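DTDP-4-dehydrorhamnose reductase (Yersinia enterocolitica, PDB 5U9C) probably catalyses the NADPH-dependent reduction of dTDP-4-dehydro-beta-L-rhamnose to dTDP-beta-L-rhamnose, a step of dTDP-L-rhamnose biosynthesis. Local coordinates at residues Val59-Ala64 and Trp205-Arg210; Gln89-Ala94 and Ala99-Leu104; Ser139-Ala144 and His149-Ala154. One frame throughout, in Å; residues are numbered along the deposited sequence. Where two conformers were deposited one is given.

Contact 1: residues Val59-Ala64 and Trp205-Arg210; sequences VILHFA and WAINKR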
loop_
_atom_site.group_PDB
_atom_site.type_symbol
_atom_site.label_atom_id
_atom_site.label_comp_id
_atom_site.label_asym_id
_atom_site.label_seq_id
_atom_site.Cartn_x
_atom_site.Cartn_y
_atom_site.Cartn_z
ATOM N N VAL D 59 37.059 -18.900 13.572
ATOM C CA VAL D 59 36.336 -18.022 12.670
ATOM C C VAL D 59 35.649 -18.829 11.584
ATOM O O VAL D 59 36.235 -19.771 11.037
ATOM C CB VAL D 59 37.329 -17.031 12.007
ATOM C CG1 VAL D 59 36.688 -16.266 10.851
ATOM C CG2 VAL D 59 37.907 -16.077 13.044
ATOM N N ILE D 60 34.416 -18.438 11.256
ATOM C CA ILE D 60 33.643 -19.040 10.175
ATOM C C ILE D 60 33.187 -17.938 9.227
ATOM O O ILE D 60 32.559 -16.982 9.664
ATOM C CB ILE D 60 32.397 -19.794 10.671
ATOM C CG1 ILE D 60 32.815 -20.962 11.561
ATOM C CG2 ILE D 60 31.592 -20.319 9.477
ATOM C CD1 ILE D 60 31.661 -21.633 12.283
ATOM N N LEU D 61 33.537 -18.080 7.947
ATOM C CA LEU D 61 33.170 -17.148 6.903
ATOM C C LEU D 61 32.158 -17.908 6.051
ATOM O O LEU D 61 32.529 -18.852 5.311
ATOM C CB LEU D 61 34.387 -16.754 6.052
ATOM C CG LEU D 61 35.626 -16.275 6.814
ATOM C CD1 LEU D 61 36.681 -15.848 5.833
ATOM C CD2 LEU D 61 35.310 -15.117 7.741
ATOM N N HIS D 62 30.898 -17.506 6.145
ATOM C CA HIS D 62 29.812 -18.179 5.448
ATOM C C HIS D 62 29.388 -17.404 4.216
ATOM O O HIS D 62 28.566 -16.495 4.308
ATOM C CB HIS D 62 28.639 -18.424 6.392
ATOM C CG HIS D 62 27.481 -19.086 5.729
ATOM N ND1 HIS D 62 27.644 -20.059 4.765
ATOM C CD2 HIS D 62 26.150 -18.987 5.946
ATOM C CE1 HIS D 62 26.458 -20.482 4.373
ATOM N NE2 HIS D 62 25.535 -19.859 5.084
ATOM N N PHE D 63 29.996 -17.752 3.072
ATOM C CA PHE D 63 29.706 -17.083 1.808
ATOM C C PHE D 63 28.849 -17.937 0.866
ATOM O O PHE D 63 28.288 -17.404 -0.100
ATOM C CB PHE D 63 31.001 -16.694 1.036
ATOM C CG PHE D 63 32.003 -15.877 1.819
ATOM C CD1 PHE D 63 31.617 -14.820 2.617
ATOM C CD2 PHE D 63 33.374 -16.105 1.654
ATOM C CE1 PHE D 63 32.563 -14.058 3.314
ATOM C CE2 PHE D 63 34.319 -15.330 2.319
ATOM C CZ PHE D 63 33.912 -14.300 3.146
ATOM N N ALA D 64 28.743 -19.242 1.111
ATOM C CA ALA D 64 27.958 -20.099 0.204
ATOM C C ALA D 64 26.453 -19.801 0.303
ATOM O O ALA D 64 25.923 -19.554 1.390
ATOM C CB ALA D 64 28.223 -21.577 0.481
ATOM N N TRP D 205 40.350 -7.065 7.350
ATOM C CA TRP D 205 40.398 -6.102 8.443
ATOM C C TRP D 205 39.410 -6.506 9.541
ATOM O O TRP D 205 39.748 -6.463 10.724
ATOM C CB TRP D 205 40.097 -4.678 7.925
ATOM C CG TRP D 205 39.976 -3.623 8.996
ATOM C CD1 TRP D 205 40.960 -2.803 9.452
ATOM C CD2 TRP D 205 38.796 -3.287 9.749
ATOM N NE1 TRP D 205 40.473 -1.973 10.440
ATOM C CE2 TRP D 205 39.152 -2.258 10.650
ATOM C CE3 TRP D 205 37.484 -3.766 9.759
ATOM C CZ2 TRP D 205 38.238 -1.688 11.538
ATOM C CZ3 TRP D 205 36.569 -3.195 10.644
ATOM C CH2 TRP D 205 36.953 -2.168 11.521
ATOM N N ALA D 206 38.219 -6.939 9.134
ATOM C CA ALA D 206 37.146 -7.302 10.073
ATOM C C ALA D 206 37.486 -8.516 10.913
ATOM O O ALA D 206 37.175 -8.564 12.098
ATOM C CB ALA D 206 35.844 -7.536 9.324
ATOM N N ILE D 207 38.112 -9.499 10.282
ATOM C CA ILE D 207 38.547 -10.693 10.978
ATOM C C ILE D 207 39.570 -10.325 12.056
ATOM O O ILE D 207 39.497 -10.834 13.162
ATOM C CB ILE D 207 39.167 -11.710 10.005
ATOM C CG1 ILE D 207 38.110 -12.242 9.039
ATOM C CG2 ILE D 207 39.789 -12.885 10.773
ATOM C CD1 ILE D 207 38.698 -12.955 7.835
ATOM N N ASN D 208 40.507 -9.431 11.727
ATOM C CA ASN D 208 41.555 -9.012 12.662
ATOM C C ASN D 208 40.991 -8.261 13.877
ATOM O O ASN D 208 41.498 -8.414 14.983
ATOM C CB ASN D 208 42.604 -8.132 11.946
ATOM C CG ASN D 208 43.761 -7.716 12.854
ATOM O OD1 ASN D 208 44.051 -6.531 13.001
ATOM N ND2 ASN D 208 44.391 -8.676 13.488
ATOM N N LYS D 209 39.980 -7.427 13.654
ATOM C CA LYS D 209 39.351 -6.647 14.726
ATOM C C LYS D 209 38.211 -7.369 15.405
ATOM O O LYS D 209 37.766 -6.936 16.456
ATOM C CB LYS D 209 38.742 -5.340 14.164
ATOM C CG LYS D 209 39.737 -4.385 13.535
ATOM C CD LYS D 209 40.839 -3.901 14.484
ATOM C CE LYS D 209 40.322 -2.928 15.538
ATOM N NZ LYS D 209 39.893 -1.624 14.949
ATOM N N ARG D 210 37.743 -8.458 14.800
ATOM C CA ARG D 210 36.544 -9.157 15.263
ATOM C C ARG D 210 35.381 -8.158 15.368
ATOM O O ARG D 210 34.664 -8.125 16.359
ATOM C CB ARG D 210 36.775 -9.923 16.577
ATOM C CG ARG D 210 37.848 -11.000 16.474
ATOM C CD ARG D 210 37.564 -12.022 15.362
ATOM N NE ARG D 210 38.653 -12.988 15.241
ATOM C CZ ARG D 210 38.777 -14.092 15.974
ATOM N NH1 ARG D 210 39.821 -14.889 15.791
ATOM N NH2 ARG D 210 37.871 -14.405 16.897
#
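Val59 and Leu61, on the strand 59-62, meet Ile207, near the C-terminal end of the helix 196-209, and Arg210 just beyond it, a helix-on-sheet packing within the Rossmann-like fold of this reductase. The pairing illustrates how a parallel sheet is covered by a helix that comes much later in the chain: 140 residues separate the two segments. The backbones stay well apart, Val59 CA lying 7.8 Å from Ile207 CA, and side chains fill the interval. Leu61 and Ile207 cross at about a right angle, the delta methyls of the leucine straddling the end of the isoleucine, with CD2 of Leu61 4.0 Å and CD1 of Leu61 4.1 Å from CD1 of Ile207. Ile207 holds CG1 anti to its carbonyl carbon (chi1 -66°), with CD1 extended beyond it toward Leu61, while its other branch, CG2, makes a looser contact with CG2 of Val59. Trp100 on the neighbouring strand touches both Val59 and Ile207, and Tyr30 also packs on Ile207.

Arg210 is the C-prime residue of a Schellman motif that ends the helix, its positive phi turning the chain out of the helical path. A bend at chi2 (-56°) folds its side chain back toward the helix end, where NE makes a weak hydrogen bond to Ile207 O at the guanidinium edge. NH1 has a further weak hydrogen bond to Tyr30 OH. The guanidinium also lies against the strand: CG2 of Val59 sits over one of its faces, offset toward the rim, 3.6 Å from Arg210 NH1.

Contact 2: residues Gln89-Ala94 and Ala99-Leu104; sequences QIAQAA and AWLLYL. With IMD (imidazole), chain H.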
loop_
_atom_site.group_PDB
_atom_site.type_symbol
_atom_site.label_atom_id
_atom_site.label_comp_id
_atom_site.label_asym_id
_atom_site.label_seq_id
_atom_site.Cartn_x
_atom_site.Cartn_y
_atom_site.Cartn_z
ATOM N N GLN D 89 22.067 -24.182 10.713
ATOM C CA GLN D 89 23.010 -25.173 11.255
ATOM C C GLN D 89 24.402 -24.576 11.452
ATOM O O GLN D 89 25.066 -24.855 12.443
ATOM C CB GLN D 89 23.047 -26.414 10.381
ATOM C CG GLN D 89 21.701 -27.127 10.361
ATOM C CD GLN D 89 21.293 -27.598 11.726
ATOM O OE1 GLN D 89 22.025 -28.338 12.381
ATOM N NE2 GLN D 89 20.111 -27.186 12.165
ATOM N N ILE D 90 24.840 -23.747 10.512
ATOM C CA ILE D 90 26.142 -23.091 10.636
ATOM C C ILE D 90 26.154 -22.179 11.877
ATOM O O ILE D 90 27.123 -22.185 12.648
ATOM C CB ILE D 90 26.489 -22.291 9.360
ATOM C CG1 ILE D 90 26.718 -23.278 8.198
ATOM C CG2 ILE D 90 27.717 -21.414 9.589
ATOM C CD1 ILE D 90 26.891 -22.651 6.837
ATOM N N ALA D 91 25.090 -21.398 12.064
ATOM C CA ALA D 91 24.999 -20.498 13.228
ATOM C C ALA D 91 24.971 -21.288 14.552
ATOM O O ALA D 91 25.622 -20.894 15.510
ATOM C CB ALA D 91 23.782 -19.620 13.117
ATOM N N GLN D 92 24.250 -22.415 14.586
ATOM C CA GLN D 92 24.197 -23.235 15.790
ATOM C C GLN D 92 25.594 -23.802 16.088
ATOM O O GLN D 92 26.021 -23.816 17.239
ATOM C CB GLN D 92 23.150 -24.367 15.691
ATOM C CG GLN D 92 21.695 -23.914 15.767
ATOM C CD GLN D 92 21.369 -23.163 17.053
ATOM O OE1 GLN D 92 21.951 -23.421 18.110
ATOM N NE2 GLN D 92 20.400 -22.262 16.976
ATOM N N ALA D 93 26.294 -24.248 15.045
ATOM C CA ALA D 93 27.639 -24.768 15.195
ATOM C C ALA D 93 28.608 -23.654 15.684
ATOM O O ALA D 93 29.419 -23.892 16.590
ATOM C CB ALA D 93 28.121 -25.382 13.902
ATOM N N ALA D 94 28.493 -22.450 15.122
ATOM C CA ALA D 94 29.329 -21.305 15.555
ATOM C C ALA D 94 29.114 -21.012 17.047
ATOM O O ALA D 94 30.079 -20.855 17.803
ATOM C CB ALA D 94 29.044 -20.056 14.725
ATOM N N ALA D 99 32.826 -19.706 17.841
ATOM C CA ALA D 99 33.462 -19.062 16.714
ATOM C C ALA D 99 32.774 -17.758 16.335
ATOM O O ALA D 99 31.536 -17.639 16.415
ATOM C CB ALA D 99 33.452 -20.007 15.514
ATOM N N TRP D 100 33.579 -16.784 15.915
ATOM C CA TRP D 100 33.066 -15.520 15.367
ATOM C C TRP D 100 32.586 -15.864 13.956
ATOM O O TRP D 100 33.324 -16.477 13.187
ATOM C CB TRP D 100 34.177 -14.484 15.347
ATOM C CG TRP D 100 33.887 -13.152 14.699
ATOM C CD1 TRP D 100 33.387 -12.024 15.306
ATOM C CD2 TRP D 100 34.203 -12.774 13.357
ATOM N NE1 TRP D 100 33.341 -10.986 14.403
ATOM C CE2 TRP D 100 33.845 -11.417 13.206
ATOM C CE3 TRP D 100 34.735 -13.459 12.255
ATOM C CZ2 TRP D 100 34.007 -10.733 12.001
ATOM C CZ3 TRP D 100 34.897 -12.780 11.067
ATOM C CH2 TRP D 100 34.532 -11.425 10.950
ATOM N N LEU D 101 31.343 -15.499 13.637
ATOM C CA LEU D 101 30.717 -15.845 12.370
ATOM C C LEU D 101 30.420 -14.655 11.487
ATOM O O LEU D 101 29.728 -13.717 11.897
ATOM C CB LEU D 101 29.406 -16.582 12.647
ATOM C CG LEU D 101 28.483 -16.924 11.472
ATOM C CD1 LEU D 101 29.164 -17.817 10.453
ATOM C CD2 LEU D 101 27.246 -17.622 11.993
ATOM N N LEU D 102 30.895 -14.721 10.254
ATOM C CA LEU D 102 30.647 -13.686 9.272
ATOM C C LEU D 102 29.673 -14.260 8.272
ATOM O O LEU D 102 29.916 -15.327 7.718
ATOM C CB LEU D 102 31.946 -13.232 8.596
ATOM C CG LEU D 102 31.869 -12.286 7.380
ATOM C CD1 LEU D 102 30.938 -11.133 7.569
ATOM C CD2 LEU D 102 33.249 -11.752 7.025
ATOM N N TYR D 103 28.557 -13.578 8.083
ATOM C CA TYR D 103 27.520 -13.993 7.135
ATOM C C TYR D 103 27.395 -12.935 6.051
ATOM O O TYR D 103 27.165 -11.766 6.344
ATOM C CB TYR D 103 26.161 -14.188 7.846
ATOM C CG TYR D 103 24.990 -14.565 6.948
ATOM C CD1 TYR D 103 25.058 -15.676 6.111
ATOM C CD2 TYR D 103 23.774 -13.876 7.008
ATOM C CE1 TYR D 103 23.986 -16.052 5.312
ATOM C CE2 TYR D 103 22.691 -14.253 6.214
ATOM C CZ TYR D 103 22.806 -15.346 5.379
ATOM O OH TYR D 103 21.758 -15.753 4.603
ATOM N N LEU D 104 27.600 -13.347 4.809
ATOM C CA LEU D 104 27.449 -12.452 3.674
ATOM C C LEU D 104 25.969 -12.418 3.291
ATOM O O LEU D 104 25.411 -13.424 2.869
ATOM C CB LEU D 104 28.270 -12.945 2.492
ATOM C CG LEU D 104 28.125 -12.151 1.185
ATOM C CD1 LEU D 104 28.637 -10.728 1.376
ATOM C CD2 LEU D 104 28.870 -12.860 0.071
HETATM N N1 IMD H . 21.285 -30.022 15.094
HETATM C C2 IMD H . 21.429 -28.908 15.847
HETATM N N3 IMD H . 21.805 -29.281 17.093
HETATM C C4 IMD H . 21.896 -30.629 17.121
HETATM C C5 IMD H . 21.568 -31.095 15.866
#
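Leu101 is the apolar centre here, its side chain directed from the strand 100-106 at the helix 76-97. With CG anti to the backbone N (chi1 174°), its two methyls divide the helix surface between them. CD1 meets CG2 of Ile90 at 4.0 Å, the two side chains crossing at about a right angle, whereas CD2 comes within 3.9 Å of Ala91 CA. One turn after Ile90, Ala94 places its CB 4.1 Å from Leu101 CB. Small alanines let the leucine come close to the helix backbone; the axes of the two segments approach to 8.9 Å. Ile60 of the adjacent strand and Val141 of the helix 129-144 also pack on Leu101.

Toward the turn, the methyls of Ala94 and Ala99 are in loose contact, and the backbone supplies the polar link: Ala99 N donates to Ala94 O over 3.0 Å, with an N-H...O angle of 141°. At the far end of the helical segment, Gln89 OE1 takes a weak hydrogen bond from N1 of an imidazole, probably a crystallisation component. Helix and strand run nearly antiparallel, at 159°, as the helix-to-strand half of a right-handed beta-alpha-beta crossover does in a Rossmann-type sheet.

Contact 3: residues Ser139-Ala144 and His149-Ala154; sequences SSVRNA and HLIIRA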
loop_
_atom_site.group_PDB
_atom_site.type_symbol
_atom_site.label_atom_id
_atom_site.label_comp_id
_atom_site.label_asym_id
_atom_site.label_seq_id
_atom_site.Cartn_x
_atom_site.Cartn_y
_atom_site.Cartn_z
ATOM N N SER D 139 18.465 -13.641 10.555
ATOM C CA SER D 139 17.847 -13.828 11.869
ATOM C C SER D 139 18.523 -14.987 12.604
ATOM O O SER D 139 18.891 -14.848 13.781
ATOM C CB SER D 139 16.343 -14.112 11.759
ATOM O OG SER D 139 15.650 -13.071 11.098
ATOM N N SER D 140 18.729 -16.102 11.890
ATOM C CA SER D 140 19.349 -17.304 12.475
ATOM C C SER D 140 20.725 -16.990 13.053
ATOM O O SER D 140 21.085 -17.474 14.130
ATOM C CB SER D 140 19.508 -18.402 11.421
ATOM O OG SER D 140 18.260 -18.927 11.082
ATOM N N VAL D 141 21.481 -16.175 12.330
ATOM C CA VAL D 141 22.816 -15.770 12.736
ATOM C C VAL D 141 22.757 -14.884 13.995
ATOM O O VAL D 141 23.450 -15.171 14.986
ATOM C CB VAL D 141 23.555 -15.078 11.581
ATOM C CG1 VAL D 141 24.851 -14.425 12.052
ATOM C CG2 VAL D 141 23.832 -16.083 10.464
ATOM N N ARG D 142 21.903 -13.857 13.973
ATOM C CA ARG D 142 21.760 -12.928 15.121
ATOM C C ARG D 142 21.310 -13.579 16.394
ATOM O O ARG D 142 21.881 -13.311 17.454
ATOM C CB ARG D 142 20.754 -11.802 14.845
ATOM C CG ARG D 142 21.259 -10.777 13.884
ATOM C CD ARG D 142 20.492 -9.465 14.002
ATOM N NE ARG D 142 20.916 -8.626 12.900
ATOM C CZ ARG D 142 20.449 -8.746 11.665
ATOM N NH1 ARG D 142 20.927 -7.967 10.706
ATOM N NH2 ARG D 142 19.520 -9.659 11.380
ATOM N N ASN D 143 20.256 -14.383 16.289
ATOM C CA ASN D 143 19.713 -15.092 17.424
ATOM C C ASN D 143 20.732 -16.076 18.070
ATOM O O ASN D 143 20.822 -16.146 19.282
ATOM C CB ASN D 143 18.421 -15.821 17.034
ATOM C CG ASN D 143 17.312 -14.864 16.579
ATOM O OD1 ASN D 143 17.511 -13.643 16.476
ATOM N ND2 ASN D 143 16.148 -15.425 16.265
ATOM N N ALA D 144 21.512 -16.790 17.260
ATOM C CA ALA D 144 22.491 -17.757 17.782
ATOM C C ALA D 144 23.807 -17.144 18.275
ATOM O O ALA D 144 24.293 -17.522 19.337
ATOM C CB ALA D 144 22.797 -18.805 16.722
ATOM N N HIS D 149 29.045 -12.021 15.930
ATOM C CA HIS D 149 28.783 -12.220 14.510
ATOM C C HIS D 149 28.941 -10.910 13.773
ATOM O O HIS D 149 28.888 -9.816 14.387
ATOM C CB HIS D 149 27.367 -12.720 14.262
ATOM C CG HIS D 149 26.315 -11.688 14.534
ATOM N ND1 HIS D 149 25.733 -11.522 15.774
ATOM C CD2 HIS D 149 25.758 -10.752 13.727
ATOM C CE1 HIS D 149 24.858 -10.530 15.717
ATOM N NE2 HIS D 149 24.865 -10.036 14.493
ATOM N N LEU D 150 29.114 -11.032 12.464
ATOM C CA LEU D 150 29.154 -9.881 11.572
ATOM C C LEU D 150 28.337 -10.234 10.328
ATOM O O LEU D 150 28.597 -11.254 9.663
ATOM C CB LEU D 150 30.575 -9.496 11.186
ATOM C CG LEU D 150 30.694 -8.302 10.221
ATOM C CD1 LEU D 150 30.009 -7.056 10.766
ATOM C CD2 LEU D 150 32.142 -7.990 9.887
ATOM N N ILE D 151 27.341 -9.411 10.036
ATOM C CA ILE D 151 26.498 -9.585 8.856
ATOM C C ILE D 151 26.796 -8.412 7.949
ATOM O O ILE D 151 26.677 -7.242 8.371
ATOM C CB ILE D 151 25.014 -9.603 9.237
ATOM C CG1 ILE D 151 24.706 -10.901 9.987
ATOM C CG2 ILE D 151 24.129 -9.476 7.992
ATOM C CD1 ILE D 151 23.380 -10.885 10.723
ATOM N N ILE D 152 27.233 -8.713 6.730
ATOM C CA ILE D 152 27.550 -7.686 5.748
ATOM C C ILE D 152 26.605 -7.832 4.571
ATOM O O ILE D 152 26.509 -8.909 3.955
ATOM C CB ILE D 152 28.972 -7.790 5.220
ATOM C CG1 ILE D 152 29.983 -7.774 6.370
ATOM C CG2 ILE D 152 29.240 -6.649 4.228
ATOM C CD1 ILE D 152 31.419 -7.934 5.909
ATOM N N ARG D 153 25.920 -6.753 4.245
ATOM C CA ARG D 153 25.022 -6.749 3.105
ATOM C C ARG D 153 25.745 -6.091 1.940
ATOM O O ARG D 153 26.203 -4.953 2.041
ATOM C CB ARG D 153 23.714 -6.021 3.418
ATOM C CG ARG D 153 22.931 -6.596 4.591
ATOM C CD ARG D 153 21.554 -5.953 4.714
ATOM N NE ARG D 153 20.764 -6.477 5.816
ATOM C CZ ARG D 153 20.257 -5.787 6.839
ATOM N NH1 ARG D 153 20.383 -4.461 6.936
ATOM N NH2 ARG D 153 19.546 -6.435 7.752
ATOM N N ALA D 154 25.890 -6.853 0.858
ATOM C CA ALA D 154 26.498 -6.378 -0.385
ATOM C C ALA D 154 25.385 -6.170 -1.407
ATOM O O ALA D 154 24.325 -6.791 -1.328
ATOM C CB ALA D 154 27.501 -7.397 -0.923
HETATM O O HOH W 1 23.535 -7.617 13.772
#
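Val141 is the first residue of the helical segment to reach the strand 149-154. Its CG1, anti to the backbone N (chi1 170°), touches both His149, whose CB is 3.8 Å away, and Ile151, whose CD1 lies 4.1 Å from it. Arg142 follows with a longer reach. Its CA stands over one face of the His149 imidazole in a CH-pi contact, 4.3 Å from the ring centroid. Its side chain then runs extended from CG to NE and lays the guanidinium across the end of Ile151, CD1 being centred under one face and 3.7 Å from Arg142 CZ. A water at the imidazole edge joins the two polar groups, accepting from Arg142 NE at 2.9 Å and lying 2.9 Å from His149 NE2; His149 ND1 is hydrogen-bonded to Cys145 O.

Farther out, Arg142 NH1 and Arg153 NH2 are 3.6 Å apart, the two guanidinium planes inclined at 54°. Glu138 OE1 forms salt bridges to both nitrogens, so the two guanidinium groups share one carboxylate, and Thr214 OG1 is also hydrogen-bonded to Arg142 NH1. The helix 129-144 returns nearly antiparallel to the strand 149-154 that follows it, the return leg of the next crossover in the doubly wound Rossmann-like sheet.

All three contacts rest on one parallel sheet, using the adjacent strands 59-62, 100-106 and 149-154 in that order. Contact 2 closes before contact 3 opens, and both are nested inside the long loop closed by contact 1. The centres of contacts 2 and 3 lie about 8 Å apart; contacts 1 and 2 are about 10 Å apart between centres, and contacts 1 and 3 about 12 Å. Backbone pairing, probably hydrogen-bonded, joins Ile60 and His62 to Leu102, and Leu101 and Tyr103 to Leu150. Helices 76-97 and 129-144 cover one face of the sheet and helix 196-209 the other, giving the three-layered core of a Rossmann-like domain.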